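Local structure of reducing-end xylose-releasing exo-oligoxylanase Rex8A (Paenibacillus barcinonensis, 6SUD) at residues Y197-P200 / H201-E204; D214-F217 / W218-A222. The protein hydrolyses xylooligosaccharides as an exo-oligoxylanase of glycosyl hydrolase family 8, releasing xylose from their reducing ends. The protein carries 1 engineered substitution. One frame throughout, in Å; residues are numbered along the deposited sequence.

Interaction 1: residues Y197-P200 / H201-E204; sequences YHLP and HFYE. With XYP (beta-D-xylopyranose), chain K.
The phenol ring of Tyr203 lies flat beneath the carbonyl of Leu199, whose O sits 3.2 Å above the ring plane and over its centre. The ring turns back along the chain because CG stands anti to the carbonyl carbon (chi1 -46°), which carries the hydroxyl past the start of its own helix. There Tyr203 OH accepts a nearly straight hydrogen bond from Leu199 N, at 3.0 Å and 162°. Outside the two segments the same hydroxyl is hydrogen-bonded to Glu131 of helix 127-144, so it links the loop amide to that helix. A phenylalanine in place of Tyr203 would probably leave the amide of Leu199 and the carboxylate of Glu131 without the hydroxyl they share. Leu199 O takes two backbone donors: Tyr203 N at 3.2 Å, in the carbonyl plane, and Phe202 N at 2.9 Å, from well above that plane and with a more bent N-H angle of 131°. The Leu199 side chain runs beside that of Phe202, pointing the same way, and its CD1 branch meets the ring at CD2, 3.4 Å away. His201 places CE1 4.0 Å from Leu199 CB, while its NE2 is hydrogen-bonded to a glycerol, probably from the crystallisation liquor. At the start of the 197-200 segment, Tyr197 extends away from the helix toward a bound xylose, its OH 3.6 Å from C3 of the sugar. Asp128, Asp265, Glu70 and Arg268 hydrogen-bond that xylose; Glu70 and Asp265 are the inferred proton donor and acceptor. With Leu199 at the N-cap position and Pro200 opening helix 200-209, the arrangement is a helix N-terminus whose preceding loop lends Tyr197 to the xylose-binding pocket of this family 8 glycoside hydrolase.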
loop_
_atom_site.group_PDB
_atom_site.type_symbol
_atom_site.label_atom_id
_atom_site.label_comp_id
_atom_site.label_asym_id
_atom_site.label_seq_id
_atom_site.Cartn_x
_atom_site.Cartn_y
_atom_site.Cartn_z
ATOM N N TYR A 197 -0.107 -2.240 -7.292
ATOM C CA TYR A 197 0.818 -1.074 -7.275
ATOM C C TYR A 197 0.101 0.219 -7.686
ATOM O O TYR A 197 0.713 1.294 -7.525
ATOM C CB TYR A 197 1.988 -1.308 -8.234
ATOM C CG TYR A 197 3.026 -2.323 -7.823
ATOM C CD1 TYR A 197 2.844 -3.217 -6.782
ATOM C CD2 TYR A 197 4.212 -2.408 -8.529
ATOM C CE1 TYR A 197 3.819 -4.145 -6.445
ATOM C CE2 TYR A 197 5.198 -3.328 -8.212
ATOM C CZ TYR A 197 5.002 -4.210 -7.163
ATOM O OH TYR A 197 5.982 -5.116 -6.839
ATOM N N HIS A 198 -1.116 0.138 -8.231
ATOM C CA HIS A 198 -1.853 1.299 -8.799
ATOM C C HIS A 198 -2.595 2.050 -7.698
ATOM O O HIS A 198 -3.570 1.522 -7.152
ATOM C CB HIS A 198 -2.799 0.875 -9.929
ATOM C CG HIS A 198 -2.053 0.409 -11.125
ATOM N ND1 HIS A 198 -1.972 1.153 -12.299
ATOM C CD2 HIS A 198 -1.261 -0.676 -11.298
ATOM C CE1 HIS A 198 -1.209 0.494 -13.150
ATOM N NE2 HIS A 198 -0.782 -0.642 -12.560
ATOM N N LEU A 199 -2.147 3.273 -7.438
ATOM C CA LEU A 199 -2.650 4.113 -6.330
ATOM C C LEU A 199 -3.104 5.440 -6.914
ATOM O O LEU A 199 -2.478 6.471 -6.664
ATOM C CB LEU A 199 -1.539 4.332 -5.303
ATOM C CG LEU A 199 -0.852 3.091 -4.747
ATOM C CD1 LEU A 199 0.274 3.523 -3.843
ATOM C CD2 LEU A 199 -1.804 2.195 -3.981
ATOM N N PRO A 200 -4.203 5.455 -7.691
ATOM C CA PRO A 200 -4.673 6.680 -8.342
ATOM C C PRO A 200 -4.843 7.847 -7.361
ATOM O O PRO A 200 -4.587 8.971 -7.731
ATOM C CB PRO A 200 -6.001 6.249 -8.992
ATOM C CG PRO A 200 -6.348 4.951 -8.289
ATOM C CD PRO A 200 -5.011 4.294 -8.067
ATOM N N HIS A 201 -5.300 7.546 -6.153
ATOM C CA HIS A 201 -5.479 8.524 -5.054
ATOM C C HIS A 201 -4.155 9.162 -4.633
ATOM O O HIS A 201 -4.187 10.363 -4.274
ATOM C CB HIS A 201 -6.211 7.883 -3.875
ATOM C CG HIS A 201 -5.694 6.564 -3.427
ATOM N ND1 HIS A 201 -5.541 5.494 -4.283
ATOM C CD2 HIS A 201 -5.391 6.105 -2.195
ATOM C CE1 HIS A 201 -5.116 4.449 -3.593
ATOM N NE2 HIS A 201 -5.015 4.797 -2.317
ATOM N N PHE A 202 -3.024 8.457 -4.676
ATOM C CA PHE A 202 -1.718 9.107 -4.367
ATOM C C PHE A 202 -1.314 9.976 -5.565
ATOM O O PHE A 202 -0.712 11.031 -5.359
ATOM C CB PHE A 202 -0.592 8.107 -4.089
ATOM C CG PHE A 202 -0.690 7.340 -2.793
ATOM C CD1 PHE A 202 -1.830 7.392 -2.015
ATOM C CD2 PHE A 202 0.379 6.568 -2.338
ATOM C CE1 PHE A 202 -1.907 6.671 -0.838
ATOM C CE2 PHE A 202 0.296 5.854 -1.153
ATOM C CZ PHE A 202 -0.846 5.903 -0.415
ATOM N N TYR A 203 -1.640 9.548 -6.785
ATOM C CA TYR A 203 -1.213 10.282 -8.005
ATOM C C TYR A 203 -1.945 11.630 -8.026
ATOM O O TYR A 203 -1.325 12.625 -8.434
ATOM C CB TYR A 203 -1.361 9.457 -9.285
ATOM C CG TYR A 203 -0.851 8.040 -9.187
ATOM C CD1 TYR A 203 0.155 7.690 -8.301
ATOM C CD2 TYR A 203 -1.393 7.039 -9.973
ATOM C CE1 TYR A 203 0.582 6.380 -8.177
ATOM C CE2 TYR A 203 -0.952 5.736 -9.891
ATOM C CZ TYR A 203 0.029 5.396 -8.974
ATOM O OH TYR A 203 0.430 4.101 -8.835
ATOM N N GLU A 204 -3.202 11.682 -7.579
ATOM C CA GLU A 204 -3.946 12.962 -7.423
ATOM C C GLU A 204 -3.147 13.933 -6.553
ATOM O O GLU A 204 -3.106 15.130 -6.894
ATOM C CB GLU A 204 -5.292 12.756 -6.742
ATOM C CG GLU A 204 -6.286 12.033 -7.606
ATOM C CD GLU A 204 -6.949 12.851 -8.696
ATOM O OE1 GLU A 204 -6.535 14.015 -8.920
ATOM O OE2 GLU A 204 -7.904 12.328 -9.297
HETATM O O1 XYP K . 7.735 -9.562 -2.230
HETATM C C1 XYP K . 7.665 -8.202 -2.713
HETATM C C2 XYP K . 6.237 -7.660 -2.825
HETATM C C3 XYP K . 6.205 -6.272 -3.454
HETATM C C4 XYP K . 7.496 -5.534 -3.119
HETATM C C5 XYP K . 8.010 -6.015 -1.766
HETATM O O2 XYP K . 5.388 -8.560 -3.549
HETATM O O3 XYP K . 5.029 -5.602 -2.969
HETATM O O4 XYP K . 8.470 -5.812 -4.129
HETATM O O5 XYP K . 8.392 -7.389 -1.792
#

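Interaction 2: residues D214-F217 / W218-A222; sequences DRTF and WKEAA
Asp214 OD2 and Trp218 NE1 share one water: it donates to the carboxylate oxygen at 2.6 Å and accepts from the indole nitrogen at 3.1 Å, in the plane of the ring. The other carboxylate oxygen, OD1, is hydrogen-bonded to His166, so each carboxylate oxygen has a partner. The backbone repeats the same one-turn spacing, with Trp218 N donating to Asp214 O at 3.1 Å and Ala221 N to Phe217 O at 2.8 Å. Glu220 lays CG against Thr216 O and runs on extended, bringing OE2 to 3.6 Å from Thr216 CG2, while OE1 forms a salt bridge with Arg182. Packing follows from two adjacent aromatics. Phe217 CG stands anti to the backbone nitrogen (chi1 180°), and the ring turns its edge to one face of Trp218 in a T-shaped pair, its centroid 5.7 Å from that of the six-membered ring of Trp218 and the planes at 86°. Phe217 CE1 also meets Ala221 CB at 4.1 Å. Away from the annotated sites, Trp218 rests on Leu161 and Leu165 of helix 153-170 and Ala207 of helix 200-209, and its ring is edge-to-face with Trp177 of strand 177-178 and with Phe206 of helix 200-209.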
loop_
_atom_site.group_PDB
_atom_site.type_symbol
_atom_site.label_atom_id
_atom_site.label_comp_id
_atom_site.label_asym_id
_atom_site.label_seq_id
_atom_site.Cartn_x
_atom_site.Cartn_y
_atom_site.Cartn_z
ATOM N N ASP A 214 6.023 17.995 -13.629
ATOM C CA ASP A 214 5.478 16.609 -13.656
ATOM C C ASP A 214 3.993 16.591 -13.276
ATOM O O ASP A 214 3.383 15.513 -13.366
ATOM C CB ASP A 214 6.308 15.693 -12.757
ATOM C CG ASP A 214 7.720 15.438 -13.259
ATOM O OD1 ASP A 214 7.955 15.624 -14.469
ATOM O OD2 ASP A 214 8.572 15.057 -12.443
ATOM N N ARG A 215 3.405 17.716 -12.877
ATOM C CA ARG A 215 2.043 17.689 -12.275
ATOM C C ARG A 215 1.001 17.214 -13.295
ATOM O O ARG A 215 0.112 16.438 -12.889
ATOM C CB ARG A 215 1.723 19.032 -11.621
ATOM C CG ARG A 215 2.500 19.214 -10.327
ATOM C CD ARG A 215 2.178 20.470 -9.565
ATOM N NE ARG A 215 3.147 20.646 -8.502
ATOM C CZ ARG A 215 3.301 21.758 -7.798
ATOM N NH1 ARG A 215 2.518 22.797 -8.021
ATOM N NH2 ARG A 215 4.223 21.818 -6.852
ATOM N N THR A 216 1.106 17.622 -14.566
ATOM C CA THR A 216 0.184 17.171 -15.642
ATOM C C THR A 216 0.248 15.646 -15.771
ATOM O O THR A 216 -0.826 15.020 -15.817
ATOM C CB THR A 216 0.477 17.851 -16.983
ATOM O OG1 THR A 216 0.131 19.226 -16.818
ATOM C CG2 THR A 216 -0.316 17.261 -18.128
ATOM N N PHE A 217 1.452 15.073 -15.809
ATOM C CA PHE A 217 1.657 13.608 -15.926
ATOM C C PHE A 217 0.929 12.889 -14.781
ATOM O O PHE A 217 0.234 11.884 -15.026
ATOM C CB PHE A 217 3.131 13.219 -15.897
ATOM C CG PHE A 217 3.308 11.731 -16.012
ATOM C CD1 PHE A 217 3.249 10.927 -14.884
ATOM C CD2 PHE A 217 3.488 11.128 -17.247
ATOM C CE1 PHE A 217 3.397 9.553 -14.985
ATOM C CE2 PHE A 217 3.652 9.752 -17.344
ATOM C CZ PHE A 217 3.592 8.966 -16.213
ATOM N N TRP A 218 1.096 13.375 -13.553
ATOM C CA TRP A 218 0.541 12.705 -12.343
ATOM C C TRP A 218 -0.988 12.729 -12.390
ATOM O O TRP A 218 -1.606 11.717 -11.982
ATOM C CB TRP A 218 1.092 13.317 -11.051
ATOM C CG TRP A 218 2.496 12.889 -10.767
ATOM C CD1 TRP A 218 3.586 13.685 -10.580
ATOM C CD2 TRP A 218 2.960 11.535 -10.636
ATOM N NE1 TRP A 218 4.696 12.920 -10.339
ATOM C CE2 TRP A 218 4.344 11.598 -10.379
ATOM C CE3 TRP A 218 2.341 10.280 -10.707
ATOM C CZ2 TRP A 218 5.117 10.454 -10.195
ATOM C CZ3 TRP A 218 3.107 9.153 -10.520
ATOM C CH2 TRP A 218 4.476 9.239 -10.270
ATOM N N LYS A 219 -1.575 13.816 -12.908
ATOM C CA LYS A 219 -3.048 13.901 -13.085
ATOM C C LYS A 219 -3.480 12.861 -14.130
ATOM O O LYS A 219 -4.518 12.208 -13.902
ATOM C CB LYS A 219 -3.521 15.317 -13.431
ATOM C CG LYS A 219 -5.039 15.498 -13.416
ATOM C CD LYS A 219 -5.703 15.110 -12.101
ATOM C CE LYS A 219 -7.207 15.270 -12.096
ATOM N NZ LYS A 219 -7.619 16.550 -11.479
ATOM N N GLU A 220 -2.719 12.688 -15.213
ATOM C CA GLU A 220 -3.045 11.695 -16.276
ATOM C C GLU A 220 -2.873 10.280 -15.709
ATOM O O GLU A 220 -3.681 9.402 -16.065
ATOM C CB GLU A 220 -2.174 11.909 -17.515
ATOM C CG GLU A 220 -2.340 13.287 -18.123
ATOM C CD GLU A 220 -1.375 13.637 -19.242
ATOM O OE1 GLU A 220 -0.321 12.983 -19.361
ATOM O OE2 GLU A 220 -1.686 14.570 -20.003
ATOM N N ALA A 221 -1.867 10.085 -14.848
ATOM C CA ALA A 221 -1.554 8.790 -14.193
ATOM C C ALA A 221 -2.750 8.344 -13.347
ATOM O O ALA A 221 -3.120 7.160 -13.427
ATOM C CB ALA A 221 -0.305 8.899 -13.371
ATOM N N ALA A 222 -3.357 9.274 -12.611
ATOM C CA ALA A 222 -4.535 9.024 -11.747
ATOM C C ALA A 222 -5.666 8.443 -12.603
ATOM O O ALA A 222 -6.201 7.369 -12.253
ATOM C CB ALA A 222 -4.958 10.289 -11.038
HETATM O O HOH W 1 7.666 13.748 -10.423
#

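How the interactions relate
Along the chain, interaction 1 comes first, carrying the loop after strand 183-184 into helix 200-209; interaction 2 opens after that helix ends and forms the beginning of helix 215-232. The two are in series, neither nested nor crossed, and each lies within one continuous run of residues. Their centres are 10 Å apart because the two successive helices pack together: Tyr203 CB approaches Trp218 O at 3.5 Å, and Pro200 CB approaches Ala222 O at the same distance. Glu204 and Lys219 add a long, weak ion pair beside the salt bridge of Glu204 to Arg226. Through Tyr197, interaction 1 borders the sugar pocket, while interaction 2 lies farther from the chain's centre, against helix 153-170.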